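Local atomic coordinates of 2-methyl-aconitate isomerase (Shewanella oneidensis, PDB entry 5K87), a protein that isomerises 2-methyl-trans-aconitate to 2-methyl-cis-aconitate by base-catalysed proton abstraction, a step in propionate breakdown through the 2-methylcitrate cycle. Residues L309-A312 and K317-H320. The protein carries 1 engineered substitution. Residues are numbered along the deposited sequence; the frame is centred on the assembly and turned at random.
Sequences LVRA and KLHH
The carbonyl oxygen Ala-312 O accepts the backbone N-H of His-319, N to O 2.8 Å, in a nearly straight bond (174° at the hydrogen) that lies in the carbonyl plane. It belongs to an antiparallel beta hairpin, where strand 308-314 turns back into the short strand 317-318 and the second arm leaves as a loop. Past this bond the arms are bridged by a water, which accepts from Ala-312 N at 3.0 Å and can donate to His-319 O at 2.9 Å. In Leu-318, CG anti to N (chi1 -170°) and chi2 of 76° together bring CD1 against the first strand, 3.5 Å from Ala-312 O and 3.8 Å from Arg-311 CB. Arg-311 meets this methyl with CB and CG; its guanidinium group lies against Tyr-293 in a cation-pi contact, and NE donates to Glu-240 O. The bond holds the start of the loop carrying substrate-binding His-319, whose side chain lies next to Met-323, probably a proton donor/acceptor. The imidazole of His-319 leads away from the strand, ND1 accepting from Ala-321 N and NE2 hydrogen-bonded to a malonate ion, probably from the crystallisation liquor, while His-319 CB stays 3.4 Å from Ala-312 O.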
# COMPACT_ATOMS: atom_id res chain seq x y z
N LEU A 309 -18.35 -21.00 -2.15
CA LEU A 309 -17.38 -20.09 -1.55
C LEU A 309 -15.98 -20.54 -1.94
O LEU A 309 -15.69 -21.74 -1.93
CB LEU A 309 -17.49 -20.14 -0.04
CG LEU A 309 -18.87 -19.81 0.51
CD1 LEU A 309 -18.83 -19.81 2.02
CD2 LEU A 309 -19.39 -18.49 -0.02
N VAL A 310 -15.12 -19.58 -2.28
CA VAL A 310 -13.71 -19.88 -2.51
C VAL A 310 -12.84 -18.81 -1.89
O VAL A 310 -13.08 -17.62 -2.08
CB VAL A 310 -13.35 -19.99 -4.01
CG1 VAL A 310 -11.93 -20.52 -4.16
CG2 VAL A 310 -14.34 -20.88 -4.78
N ARG A 311 -11.84 -19.26 -1.13
CA ARG A 311 -10.81 -18.38 -0.58
C ARG A 311 -9.49 -18.87 -1.15
O ARG A 311 -9.28 -20.08 -1.25
CB ARG A 311 -10.79 -18.50 0.93
CG ARG A 311 -11.54 -17.41 1.66
CD ARG A 311 -13.00 -17.30 1.27
NE ARG A 311 -13.68 -16.37 2.17
CZ ARG A 311 -14.88 -15.84 1.95
NH1 ARG A 311 -15.58 -16.15 0.87
NH2 ARG A 311 -15.39 -15.01 2.84
N ALA A 312 -8.60 -17.97 -1.53
CA ALA A 312 -7.31 -18.39 -2.07
C ALA A 312 -6.17 -17.66 -1.39
O ALA A 312 -6.34 -16.54 -0.89
CB ALA A 312 -7.25 -18.16 -3.56
N LYS A 317 -0.28 -15.39 1.78
CA LYS A 317 -1.32 -14.71 2.53
C LYS A 317 -2.67 -14.98 1.89
O LYS A 317 -2.75 -15.13 0.68
CB LYS A 317 -1.08 -13.20 2.53
CG LYS A 317 0.15 -12.77 3.31
CD LYS A 317 -0.08 -12.89 4.81
CE LYS A 317 1.21 -12.63 5.58
NZ LYS A 317 1.73 -11.25 5.33
N LEU A 318 -3.73 -15.02 2.69
CA LEU A 318 -5.07 -15.04 2.14
C LEU A 318 -5.29 -13.78 1.31
O LEU A 318 -5.07 -12.66 1.78
CB LEU A 318 -6.12 -15.12 3.25
CG LEU A 318 -7.53 -15.39 2.72
CD1 LEU A 318 -7.66 -16.85 2.32
CD2 LEU A 318 -8.60 -15.01 3.73
N HIS A 319 -5.72 -13.98 0.07
CA HIS A 319 -5.95 -12.89 -0.87
C HIS A 319 -7.21 -12.12 -0.49
O HIS A 319 -8.20 -12.69 -0.05
CB HIS A 319 -6.07 -13.47 -2.28
CG HIS A 319 -6.04 -12.46 -3.36
ND1 HIS A 319 -7.17 -11.77 -3.77
CD2 HIS A 319 -5.04 -12.02 -4.16
CE1 HIS A 319 -6.86 -10.96 -4.75
NE2 HIS A 319 -5.56 -11.08 -5.01
N HIS A 320 -7.16 -10.80 -0.69
CA HIS A 320 -8.24 -9.92 -0.24
C HIS A 320 -9.53 -10.10 -1.04
O HIS A 320 -10.61 -9.73 -0.57
CB HIS A 320 -7.78 -8.46 -0.27
CG HIS A 320 -7.67 -7.88 -1.65
ND1 HIS A 320 -8.53 -6.91 -2.10
CD2 HIS A 320 -6.80 -8.12 -2.66
CE1 HIS A 320 -8.20 -6.58 -3.34
NE2 HIS A 320 -7.16 -7.30 -3.70
O HOH W 1 -9.36 -15.12 -1.24